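Local coordinates for protein iota-carrageenase (Alteromonas sp., PDB 1H80) that hydrolyses the beta-1,4 linkages of iota-carrageenan, a sulfated galactan of red algal cell walls, from within the chain and with inversion of anomeric configuration, at residues A248-P253 against A274-S279; F255-D260 against P345-T350; Q262-S267 against K352-T357; A405-T410 against V421-V426. One frame throughout, in Å; residues are numbered along the deposited sequence.

Interaction 1. Residues A248-P253 against A274-S279; sequences AVMFGP and AVRSDS
Phe-251 and Ser-277 sit side by side on two parallel strands whose axes come within 4.6 Å. The close-packed part is the backbone and the face that carries Val-249, Phe-251, Val-275 and Ser-277. Phe-251 N gives a hydrogen bond to Arg-276 O at 2.8 Å, and Asp-278 N gives one to Phe-251 O at 2.7 Å. At the other end Ala-274 O accepts from both Ala-248 N and Val-249 N. The Phe-251 ring turns an edge to Val-275 CG1, 4.4 Å from its CE1. Valines of strands 261-269 and 351-359 close over this buried face.

The other face is looser and partly open to solvent. Here Met-250 and Arg-276 run alongside each other, both with CG anti to the backbone N. In one of its two conformers Met-250 lays CG over one face of the guanidinium, 4.1 Å from Arg-276 NE. Arg-276 grips Asp-278 side-on: NE meets OD1 at 2.9 Å and NH2 meets OD2 at 2.8 Å. Both oxygens use their syn lone pairs. This salt bridge fixes how the guanidinium is turned. Such in-register parallel pairing of strands from successive coils is typical of a right-handed parallel beta-helix, as in the pectate lyase-like clan.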
loop_
_atom_site.group_PDB
_atom_site.type_symbol
_atom_site.label_atom_id
_atom_site.label_comp_id
_atom_site.label_asym_id
_atom_site.label_seq_id
_atom_site.Cartn_x
_atom_site.Cartn_y
_atom_site.Cartn_z
ATOM N N ALA A 248 5.824 6.474 -4.865
ATOM C CA ALA A 248 5.979 5.051 -5.126
ATOM C C ALA A 248 6.206 4.365 -3.790
ATOM O O ALA A 248 5.630 3.321 -3.501
ATOM C CB ALA A 248 7.171 4.815 -6.042
ATOM N N VAL A 249 7.055 4.975 -2.976
ATOM C CA VAL A 249 7.385 4.429 -1.672
ATOM C C VAL A 249 7.208 5.490 -0.605
ATOM O O VAL A 249 7.678 6.614 -0.754
ATOM C CB VAL A 249 8.841 3.940 -1.643
ATOM C CG1 VAL A 249 9.186 3.436 -0.251
ATOM C CG2 VAL A 249 9.041 2.840 -2.676
ATOM N N MET A 250 6.530 5.132 0.477
ATOM C CA MET A 250 6.312 6.081 1.555
ATOM C C MET A 250 6.513 5.454 2.924
ATOM O O MET A 250 6.103 4.319 3.167
ATOM C CB MET A 250 4.909 6.680 1.446
ATOM C CG MET A 250 4.533 7.596 2.594
ATOM S SD MET A 250 3.691 6.693 3.903
ATOM C CE MET A 250 2.024 7.327 3.677
ATOM N N PHE A 251 7.166 6.203 3.809
ATOM C CA PHE A 251 7.419 5.748 5.167
ATOM C C PHE A 251 6.661 6.683 6.097
ATOM O O PHE A 251 6.836 7.901 6.041
ATOM C CB PHE A 251 8.909 5.812 5.509
ATOM C CG PHE A 251 9.766 4.914 4.669
ATOM C CD1 PHE A 251 10.236 5.335 3.428
ATOM C CD2 PHE A 251 10.102 3.641 5.118
ATOM C CE1 PHE A 251 11.028 4.505 2.645
ATOM C CE2 PHE A 251 10.893 2.802 4.342
ATOM C CZ PHE A 251 11.357 3.232 3.104
ATOM N N GLY A 252 5.808 6.110 6.936
ATOM C CA GLY A 252 5.035 6.895 7.883
ATOM C C GLY A 252 4.798 5.982 9.066
ATOM O O GLY A 252 3.779 5.299 9.121
ATOM N N PRO A 253 5.717 5.963 10.040
ATOM C CA PRO A 253 5.587 5.100 11.216
ATOM C C PRO A 253 4.520 5.460 12.236
ATOM O O PRO A 253 4.157 4.628 13.068
ATOM C CB PRO A 253 6.986 5.142 11.811
ATOM C CG PRO A 253 7.380 6.571 11.572
ATOM C CD PRO A 253 6.919 6.815 10.143
ATOM N N ALA A 274 8.968 10.547 -5.644
ATOM C CA ALA A 274 9.177 9.111 -5.805
ATOM C C ALA A 274 9.185 8.455 -4.430
ATOM O O ALA A 274 8.582 7.398 -4.222
ATOM C CB ALA A 274 10.490 8.853 -6.528
ATOM N N VAL A 275 9.874 9.094 -3.494
ATOM C CA VAL A 275 9.973 8.589 -2.134
ATOM C C VAL A 275 9.502 9.673 -1.181
ATOM O O VAL A 275 9.799 10.855 -1.367
ATOM C CB VAL A 275 11.427 8.216 -1.777
ATOM C CG1 VAL A 275 11.493 7.666 -0.354
ATOM C CG2 VAL A 275 11.958 7.196 -2.770
ATOM N N ARG A 276 8.756 9.266 -0.164
ATOM C CA ARG A 276 8.254 10.204 0.819
ATOM C C ARG A 276 8.379 9.614 2.211
ATOM O O ARG A 276 8.025 8.462 2.441
ATOM C CB ARG A 276 6.792 10.529 0.534
ATOM C CG ARG A 276 6.114 11.302 1.642
ATOM C CD ARG A 276 4.658 11.541 1.309
ATOM N NE ARG A 276 3.843 11.627 2.514
ATOM C CZ ARG A 276 2.519 11.700 2.511
ATOM N NH1 ARG A 276 1.855 11.700 1.363
ATOM N NH2 ARG A 276 1.855 11.767 3.659
ATOM N N SER A 277 8.896 10.410 3.139
ATOM C CA SER A 277 9.051 9.971 4.516
ATOM C C SER A 277 8.420 11.001 5.440
ATOM O O SER A 277 8.754 12.186 5.385
ATOM C CB SER A 277 10.531 9.791 4.856
ATOM O OG SER A 277 11.110 8.782 4.044
ATOM N N ASP A 278 7.495 10.540 6.276
ATOM C CA ASP A 278 6.800 11.408 7.216
ATOM C C ASP A 278 7.354 11.216 8.613
ATOM O O ASP A 278 7.820 10.137 8.969
ATOM C CB ASP A 278 5.304 11.085 7.261
ATOM C CG ASP A 278 4.598 11.356 5.952
ATOM O OD1 ASP A 278 5.224 11.910 5.024
ATOM O OD2 ASP A 278 3.401 11.012 5.860
ATOM N N SER A 279 7.287 12.267 9.413
ATOM C CA SER A 279 7.765 12.180 10.780
ATOM C C SER A 279 6.833 11.283 11.586
ATOM O O SER A 279 5.638 11.190 11.306
ATOM C CB SER A 279 7.796 13.569 11.415
ATOM O OG SER A 279 8.132 13.491 12.790
#

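Interaction 2. Residues F255-D260 against P345-T350; sequences FMKNGD and PGSFGT
Asn-258 and Phe-348 carry the side-chain part of this contact between two irregular loops. The apolar part is a CH-pi contact. Asn-258 CB lies over the face of the Phe-348 ring, 3.9 Å from its centroid. The amide follows the ring, with planes 23° apart, and ND2 sits above the rim on that same face. Phe-348 also meets Phe-251 edge-to-face. Replacing Phe-348 by an alanine would probably leave the Asn-258 amide without the surface it lies on and open a gap beside Phe-251. Elsewhere the packing is backbone on backbone: Gly-346 CA fits closely against Met-256 O, where a CB would clash.

Both loops lead into neighbouring parallel strands, 261-269 and 351-359, of the beta-helix. The loops lie in successive coils and run in nearly the same direction.

The hydrogen bonds are mostly backbone ones. Ser-347 N gives one to Met-256 O at 2.9 Å, and Gly-349 N gives one to Gly-259 O at 2.7 Å. Ser-347 O is gripped twice, by Asn-258 N at 2.8 Å and by Asn-258 ND2 at 3.2 Å, from opposite faces of its carbonyl plane. Asn-258 CG lies beside its own backbone N (chi1 -61°), which lets the amide reach the same oxygen. Asp-260 OD1 takes a hydrogen bond from Thr-350 N at 2.7 Å, met from above the carboxylate plane. Outside partners fix the amide further. Asn-258 OD1 accepts from Ile-232 N, and ND2 also bonds Thr-219 OG1.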
loop_
_atom_site.group_PDB
_atom_site.type_symbol
_atom_site.label_atom_id
_atom_site.label_comp_id
_atom_site.label_asym_id
_atom_site.label_seq_id
_atom_site.Cartn_x
_atom_site.Cartn_y
_atom_site.Cartn_z
ATOM N N PHE A 255 2.945 5.987 15.291
ATOM C CA PHE A 255 3.351 5.702 16.671
ATOM C C PHE A 255 4.217 4.449 16.820
ATOM O O PHE A 255 4.748 4.175 17.898
ATOM C CB PHE A 255 2.092 5.509 17.516
ATOM C CG PHE A 255 1.188 4.428 16.989
ATOM C CD1 PHE A 255 1.525 3.086 17.142
ATOM C CD2 PHE A 255 0.041 4.751 16.271
ATOM C CE1 PHE A 255 0.739 2.081 16.585
ATOM C CE2 PHE A 255 -0.756 3.753 15.709
ATOM C CZ PHE A 255 -0.401 2.414 15.866
ATOM N N MET A 256 4.353 3.693 15.739
ATOM C CA MET A 256 5.088 2.434 15.762
ATOM C C MET A 256 6.593 2.469 15.540
ATOM O O MET A 256 7.099 3.193 14.688
ATOM C CB MET A 256 4.454 1.479 14.746
ATOM C CG MET A 256 5.148 0.131 14.578
ATOM S SD MET A 256 5.168 -0.880 16.071
ATOM C CE MET A 256 3.449 -0.782 16.532
ATOM N N LYS A 257 7.300 1.662 16.323
ATOM C CA LYS A 257 8.743 1.541 16.194
ATOM C C LYS A 257 8.992 0.369 15.248
ATOM O O LYS A 257 8.831 -0.794 15.625
ATOM C CB LYS A 257 9.389 1.254 17.549
ATOM C CG LYS A 257 10.883 1.008 17.452
ATOM C CD LYS A 257 11.512 0.845 18.824
ATOM C CE LYS A 257 13.008 0.626 18.711
ATOM N NZ LYS A 257 13.664 0.575 20.048
ATOM N N ASN A 258 9.371 0.684 14.015
ATOM C CA ASN A 258 9.625 -0.333 13.004
ATOM C C ASN A 258 11.107 -0.634 12.868
ATOM O O ASN A 258 11.949 0.067 13.431
ATOM C CB ASN A 258 9.074 0.138 11.658
ATOM C CG ASN A 258 7.579 0.368 11.693
ATOM O OD1 ASN A 258 6.791 -0.577 11.680
ATOM N ND2 ASN A 258 7.180 1.633 11.755
ATOM N N GLY A 259 11.413 -1.680 12.104
ATOM C CA GLY A 259 12.785 -2.088 11.893
ATOM C C GLY A 259 13.414 -1.615 10.598
ATOM O O GLY A 259 13.116 -0.525 10.101
ATOM N N ASP A 260 14.284 -2.454 10.044
ATOM C CA ASP A 260 15.004 -2.123 8.825
ATOM C C ASP A 260 14.232 -2.376 7.544
ATOM O O ASP A 260 13.445 -3.321 7.444
ATOM C CB ASP A 260 16.325 -2.892 8.766
ATOM C CG ASP A 260 17.165 -2.715 10.018
ATOM O OD1 ASP A 260 16.962 -1.718 10.742
ATOM O OD2 ASP A 260 18.039 -3.573 10.270
ATOM N N PRO A 345 6.984 9.120 19.342
ATOM C CA PRO A 345 6.863 9.067 17.884
ATOM C C PRO A 345 7.447 7.796 17.278
ATOM O O PRO A 345 8.507 7.318 17.692
ATOM C CB PRO A 345 7.594 10.330 17.423
ATOM C CG PRO A 345 8.534 10.630 18.556
ATOM C CD PRO A 345 7.708 10.328 19.767
ATOM N N GLY A 346 6.733 7.249 16.302
ATOM C CA GLY A 346 7.190 6.044 15.640
ATOM C C GLY A 346 8.463 6.302 14.864
ATOM O O GLY A 346 8.893 7.446 14.706
ATOM N N SER A 347 9.071 5.234 14.369
ATOM C CA SER A 347 10.309 5.360 13.622
ATOM C C SER A 347 10.579 4.110 12.810
ATOM O O SER A 347 9.786 3.171 12.805
ATOM C CB SER A 347 11.470 5.576 14.592
ATOM O OG SER A 347 11.592 4.467 15.473
ATOM N N PHE A 348 11.699 4.135 12.100
ATOM C CA PHE A 348 12.156 3.001 11.320
ATOM C C PHE A 348 13.615 2.820 11.697
ATOM O O PHE A 348 14.258 3.756 12.176
ATOM C CB PHE A 348 12.034 3.256 9.817
ATOM C CG PHE A 348 10.650 3.046 9.280
ATOM C CD1 PHE A 348 9.720 4.078 9.281
ATOM C CD2 PHE A 348 10.268 1.798 8.791
ATOM C CE1 PHE A 348 8.425 3.877 8.802
ATOM C CE2 PHE A 348 8.979 1.581 8.311
ATOM C CZ PHE A 348 8.053 2.624 8.316
ATOM N N GLY A 349 14.130 1.614 11.500
ATOM C CA GLY A 349 15.517 1.350 11.829
ATOM C C GLY A 349 16.416 1.830 10.715
ATOM O O GLY A 349 16.371 2.998 10.324
ATOM N N THR A 350 17.239 0.929 10.198
ATOM C CA THR A 350 18.139 1.272 9.112
ATOM C C THR A 350 17.340 1.208 7.821
ATOM O O THR A 350 16.873 0.141 7.426
ATOM C CB THR A 350 19.313 0.287 9.044
ATOM O OG1 THR A 350 20.051 0.353 10.271
ATOM C CG2 THR A 350 20.237 0.624 7.878
#

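Interaction 3. Residues Q262-S267 against K352-T357; sequences QVTNVS and KVFDVT
Phe-354 has CG beside the backbone N and anti to the carbonyl carbon (chi1 -56°), which leans its ring toward strand 262-267. Thr-264 CG2 is also anti to its carbonyl carbon, and this sets the methyl 4.0 Å from Phe-354 CD1. Gln-262 crosses the same ring obliquely, its amide plane 83° from the ring plane. Its OE1 is held by Lys-4 N. Phe-424 of the next strand stacks on the ring. An alanine in place of Phe-354 is likely to leave the Thr-264 methyl and Phe-424 without their shared partner.

The valines fill the opposite, inward face. Val-266 CG2 meets Val-353 CG1 at 3.9 Å, the two side chains crossing at about a right angle. Val-263 CB lies 4.1 Å from Val-353 CG1.

Five backbone hydrogen bonds join the parallel strands. Among them, Phe-354 N reaches Val-263 O at 2.7 Å, and Val-266 N reaches Asp-355 O at 2.9 Å. Asn-265 and Asp-355 both have positive phi, so the two strands bend at the same level. The matched bend keeps Val-263, Val-353, Val-266 and Val-356 facing inward on both sides of it. Beyond it, a water is hydrogen-bonded to Val-266 O, 3.0 Å away, and to Thr-357 OG1.

Side-chain polarity is thus kept off the valine face. The two coils adhere there by apolar contact and along the backbone by the five bonds, while Thr-264 OG1 pairs with Asp-238 and Asp-355 OD1 with Asn-425, away from the valines.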
loop_
_atom_site.group_PDB
_atom_site.type_symbol
_atom_site.label_atom_id
_atom_site.label_comp_id
_atom_site.label_asym_id
_atom_site.label_seq_id
_atom_site.Cartn_x
_atom_site.Cartn_y
_atom_site.Cartn_z
ATOM N N GLN A 262 14.919 -2.040 3.131
ATOM C CA GLN A 262 15.808 -1.728 2.027
ATOM C C GLN A 262 14.981 -1.708 0.759
ATOM O O GLN A 262 14.240 -2.650 0.474
ATOM C CB GLN A 262 16.923 -2.757 1.878
ATOM C CG GLN A 262 17.764 -2.499 0.637
ATOM C CD GLN A 262 18.907 -3.472 0.493
ATOM O OE1 GLN A 262 19.908 -3.379 1.204
ATOM N NE2 GLN A 262 18.762 -4.422 -0.426
ATOM N N VAL A 263 15.108 -0.627 0.003
ATOM C CA VAL A 263 14.374 -0.486 -1.240
ATOM C C VAL A 263 15.350 -0.180 -2.360
ATOM O O VAL A 263 16.258 0.637 -2.200
ATOM C CB VAL A 263 13.345 0.665 -1.167
ATOM C CG1 VAL A 263 12.524 0.702 -2.443
ATOM C CG2 VAL A 263 12.440 0.486 0.036
ATOM N N THR A 264 15.174 -0.848 -3.491
ATOM C CA THR A 264 16.032 -0.612 -4.641
ATOM C C THR A 264 15.170 -0.403 -5.874
ATOM O O THR A 264 14.119 -1.026 -6.020
ATOM C CB THR A 264 16.992 -1.796 -4.907
ATOM O OG1 THR A 264 16.233 -2.993 -5.131
ATOM C CG2 THR A 264 17.929 -2.000 -3.725
ATOM N N ASN A 265 15.613 0.498 -6.741
ATOM C CA ASN A 265 14.925 0.785 -7.992
ATOM C C ASN A 265 13.505 1.305 -7.807
ATOM O O ASN A 265 12.527 0.575 -7.970
ATOM C CB ASN A 265 14.922 -0.465 -8.873
ATOM C CG ASN A 265 14.376 -0.202 -10.259
ATOM O OD1 ASN A 265 14.186 0.950 -10.656
ATOM N ND2 ASN A 265 14.125 -1.269 -11.007
ATOM N N VAL A 266 13.408 2.582 -7.465
ATOM C CA VAL A 266 12.125 3.240 -7.266
ATOM C C VAL A 266 11.958 4.241 -8.393
ATOM O O VAL A 266 12.874 5.001 -8.691
ATOM C CB VAL A 266 12.092 3.988 -5.919
ATOM C CG1 VAL A 266 10.769 4.723 -5.753
ATOM C CG2 VAL A 266 12.314 3.011 -4.783
ATOM N N SER A 267 10.799 4.240 -9.034
ATOM C CA SER A 267 10.585 5.178 -10.118
ATOM C C SER A 267 9.180 5.732 -10.078
ATOM O O SER A 267 8.232 5.046 -9.699
ATOM C CB SER A 267 10.838 4.507 -11.467
ATOM O OG SER A 267 9.913 3.465 -11.686
ATOM N N LYS A 352 17.416 2.263 3.744
ATOM C CA LYS A 352 18.203 2.698 2.603
ATOM C C LYS A 352 17.397 2.469 1.340
ATOM O O LYS A 352 16.799 1.408 1.157
ATOM C CB LYS A 352 19.520 1.927 2.526
ATOM C CG LYS A 352 20.437 2.188 3.701
ATOM C CD LYS A 352 21.766 1.480 3.532
ATOM C CE LYS A 352 22.634 1.659 4.767
ATOM N NZ LYS A 352 23.940 0.955 4.634
ATOM N N VAL A 353 17.370 3.486 0.490
ATOM C CA VAL A 353 16.652 3.432 -0.776
ATOM C C VAL A 353 17.664 3.735 -1.875
ATOM O O VAL A 353 18.204 4.842 -1.938
ATOM C CB VAL A 353 15.526 4.483 -0.817
ATOM C CG1 VAL A 353 14.752 4.371 -2.121
ATOM C CG2 VAL A 353 14.602 4.296 0.381
ATOM N N PHE A 354 17.923 2.751 -2.732
ATOM C CA PHE A 354 18.888 2.912 -3.817
ATOM C C PHE A 354 18.225 3.085 -5.176
ATOM O O PHE A 354 17.213 2.449 -5.465
ATOM C CB PHE A 354 19.816 1.694 -3.901
ATOM C CG PHE A 354 20.551 1.387 -2.630
ATOM C CD1 PHE A 354 19.924 0.705 -1.595
ATOM C CD2 PHE A 354 21.884 1.759 -2.476
ATOM C CE1 PHE A 354 20.611 0.394 -0.422
ATOM C CE2 PHE A 354 22.581 1.454 -1.311
ATOM C CZ PHE A 354 21.944 0.768 -0.280
ATOM N N ASP A 355 18.821 3.940 -6.005
ATOM C CA ASP A 355 18.346 4.208 -7.361
ATOM C C ASP A 355 16.911 4.715 -7.427
ATOM O O ASP A 355 15.968 3.947 -7.624
ATOM C CB ASP A 355 18.493 2.955 -8.228
ATOM C CG ASP A 355 19.904 2.396 -8.210
ATOM O OD1 ASP A 355 20.866 3.190 -8.288
ATOM O OD2 ASP A 355 20.053 1.157 -8.128
ATOM N N VAL A 356 16.761 6.024 -7.276
ATOM C CA VAL A 356 15.458 6.667 -7.305
ATOM C C VAL A 356 15.377 7.562 -8.535
ATOM O O VAL A 356 16.276 8.363 -8.789
ATOM C CB VAL A 356 15.245 7.529 -6.041
ATOM C CG1 VAL A 356 13.870 8.168 -6.066
ATOM C CG2 VAL A 356 15.410 6.669 -4.792
ATOM N N THR A 357 14.311 7.412 -9.308
ATOM C CA THR A 357 14.128 8.225 -10.502
ATOM C C THR A 357 12.722 8.801 -10.514
ATOM O O THR A 357 11.739 8.067 -10.452
ATOM C CB THR A 357 14.335 7.398 -11.788
ATOM O OG1 THR A 357 15.650 6.832 -11.784
ATOM C CG2 THR A 357 14.175 8.281 -13.025
HETATM O O HOH W 1 15.030 4.173 -10.669
#

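Interaction 4. Residues A405-T410 against V421-V426; sequences AAVIDT and VKTFNV
Ala-406 CB and Val-426 CG1 touch at 3.6 Å, the closest point between these segments. Val-407 CG2 comes to the same methyl from the side, 4.1 Å from Val-426 CG1. The two valine side chains cross at about a right angle. Val-426 CG1 is anti to its backbone N (chi1 177°), and this points it at both Ala-406 CB and Val-407 CG2. Thr-423 also turns its methyl inward, and its CG2 lies 4.3 Å from Val-407 CG2.

A water makes the polar link. It donates to Asp-409 OD2 and to Val-421 O, at 2.7 Å each. It therefore spans two acceptors that cannot bond each other directly. Asp-409 OD2 and Val-421 O stand 4.3 Å apart.

The segments are not paired as strands; the nearest CA pair, Ala-406 CA and Val-426 CA, is 7.2 Å apart. They belong to different faces of the parallel beta-helix, and their side chains meet across its interior. Strand 407-409 follows 275-277 in one sheet, and strand 421-429 lies beside 351-359 in another.

Further out, neighbours set these groups in place. Asp-409 OD1 is hydrogen-bonded to Thr-411 OG1. Thr-411 is itself a ligand of a bound calcium ion, together with Asp-418, Tyr-419 and Asp-420. The side chain of Asp-409 is about 5 Å from a bound calcium ion, probably this one, whose positive charge would probably favour the carboxylate form. In 421-426, Asn-425 ND2 bonds Asp-355 OD1 at the corner just before Val-426. Val-421 packs on Val-351 and Val-353, and Ala-406 on Ala-358.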
loop_
_atom_site.group_PDB
_atom_site.type_symbol
_atom_site.label_atom_id
_atom_site.label_comp_id
_atom_site.label_asym_id
_atom_site.label_seq_id
_atom_site.Cartn_x
_atom_site.Cartn_y
_atom_site.Cartn_z
ATOM N N ALA A 405 8.869 16.987 -6.337
ATOM C CA ALA A 405 10.263 16.662 -6.061
ATOM C C ALA A 405 10.548 15.204 -6.338
ATOM O O ALA A 405 9.659 14.447 -6.714
ATOM C CB ALA A 405 10.581 16.964 -4.599
ATOM N N ALA A 406 11.802 14.814 -6.146
ATOM C CA ALA A 406 12.185 13.423 -6.324
ATOM C C ALA A 406 11.971 12.754 -4.971
ATOM O O ALA A 406 11.473 11.633 -4.882
ATOM C CB ALA A 406 13.650 13.322 -6.726
ATOM N N VAL A 407 12.342 13.470 -3.915
ATOM C CA VAL A 407 12.226 12.965 -2.559
ATOM C C VAL A 407 11.655 13.995 -1.594
ATOM O O VAL A 407 12.007 15.173 -1.641
ATOM C CB VAL A 407 13.607 12.531 -2.023
ATOM C CG1 VAL A 407 13.494 12.086 -0.564
ATOM C CG2 VAL A 407 14.170 11.412 -2.887
ATOM N N ILE A 408 10.753 13.541 -0.734
ATOM C CA ILE A 408 10.168 14.393 0.285
ATOM C C ILE A 408 10.496 13.712 1.605
ATOM O O ILE A 408 10.205 12.528 1.798
ATOM C CB ILE A 408 8.641 14.525 0.132
ATOM C CG1 ILE A 408 8.316 15.272 -1.165
ATOM C CG2 ILE A 408 8.061 15.287 1.326
ATOM C CD1 ILE A 408 6.831 15.428 -1.433
ATOM N N ASP A 409 11.141 14.449 2.498
ATOM C CA ASP A 409 11.509 13.910 3.800
ATOM C C ASP A 409 11.163 14.947 4.851
ATOM O O ASP A 409 11.888 15.928 5.018
ATOM C CB ASP A 409 13.007 13.618 3.855
ATOM C CG ASP A 409 13.426 12.961 5.161
ATOM O OD1 ASP A 409 12.773 13.222 6.195
ATOM O OD2 ASP A 409 14.413 12.196 5.158
ATOM N N THR A 410 10.059 14.733 5.557
ATOM C CA THR A 410 9.639 15.674 6.582
ATOM C C THR A 410 9.939 15.181 7.994
ATOM O O THR A 410 9.265 15.569 8.945
ATOM C CB THR A 410 8.132 15.999 6.465
ATOM O OG1 THR A 410 7.368 14.790 6.535
ATOM C CG2 THR A 410 7.840 16.701 5.140
ATOM N N VAL A 421 15.867 8.058 6.341
ATOM C CA VAL A 421 15.643 7.263 5.150
ATOM C C VAL A 421 16.745 7.751 4.224
ATOM O O VAL A 421 16.630 8.812 3.611
ATOM C CB VAL A 421 14.260 7.547 4.532
ATOM C CG1 VAL A 421 14.129 6.829 3.197
ATOM C CG2 VAL A 421 13.167 7.082 5.487
ATOM N N LYS A 422 17.831 6.992 4.157
ATOM C CA LYS A 422 18.960 7.363 3.320
ATOM C C LYS A 422 18.685 7.006 1.868
ATOM O O LYS A 422 18.320 5.875 1.558
ATOM C CB LYS A 422 20.233 6.657 3.801
ATOM C CG LYS A 422 20.676 7.052 5.209
ATOM C CD LYS A 422 22.076 6.527 5.510
ATOM C CE LYS A 422 22.632 7.082 6.818
ATOM N NZ LYS A 422 22.436 6.168 7.981
ATOM N N THR A 423 18.849 7.982 0.983
ATOM C CA THR A 423 18.623 7.753 -0.436
ATOM C C THR A 423 19.941 7.823 -1.193
ATOM O O THR A 423 20.824 8.618 -0.857
ATOM C CB THR A 423 17.654 8.794 -1.017
ATOM O OG1 THR A 423 18.211 10.105 -0.863
ATOM C CG2 THR A 423 16.316 8.727 -0.299
ATOM N N PHE A 424 20.074 6.978 -2.208
ATOM C CA PHE A 424 21.283 6.934 -3.018
ATOM C C PHE A 424 20.932 6.993 -4.496
ATOM O O PHE A 424 19.921 6.432 -4.925
ATOM C CB PHE A 424 22.074 5.650 -2.742
ATOM C CG PHE A 424 22.442 5.459 -1.298
ATOM C CD1 PHE A 424 21.508 4.985 -0.384
ATOM C CD2 PHE A 424 23.728 5.751 -0.852
ATOM C CE1 PHE A 424 21.846 4.804 0.955
ATOM C CE2 PHE A 424 24.076 5.573 0.487
ATOM C CZ PHE A 424 23.134 5.099 1.391
ATOM N N ASN A 425 21.771 7.678 -5.267
ATOM C CA ASN A 425 21.579 7.808 -6.706
ATOM C C ASN A 425 20.169 8.267 -7.069
ATOM O O ASN A 425 19.419 7.552 -7.738
ATOM C CB ASN A 425 21.904 6.472 -7.386
ATOM C CG ASN A 425 21.844 6.552 -8.899
ATOM O OD1 ASN A 425 22.210 7.566 -9.497
ATOM N ND2 ASN A 425 21.399 5.470 -9.530
ATOM N N VAL A 426 19.824 9.472 -6.622
ATOM C CA VAL A 426 18.517 10.061 -6.894
ATOM C C VAL A 426 18.617 10.907 -8.158
ATOM O O VAL A 426 19.525 11.726 -8.294
ATOM C CB VAL A 426 18.064 10.962 -5.731
ATOM C CG1 VAL A 426 16.731 11.612 -6.063
ATOM C CG2 VAL A 426 17.951 10.140 -4.456
HETATM O O HOH W 2 14.963 10.828 2.850
#

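Overall arrangement
The four contacts lie in adjoining coils of one parallel beta-helix. Interactions 1 and 4 share a sheet, where strands 275-277 and 407-409 are neighbours; their centres are about 9 Å apart. Interactions 3 and 4 are equally close and meet through strands 351-359 and 421-429. Interaction 1 packs its apolar face on interaction 3, with centres about 12 Å apart. Interaction 2 touches interaction 1 through Pro-253. Along the chain, interactions 1, 2 and 3 interleave, and interaction 4 follows them. Interactions 1, 3 and 4 thus line the packed interior of successive coils, while interaction 2 joins the loops at the entry to the strands of interaction 3.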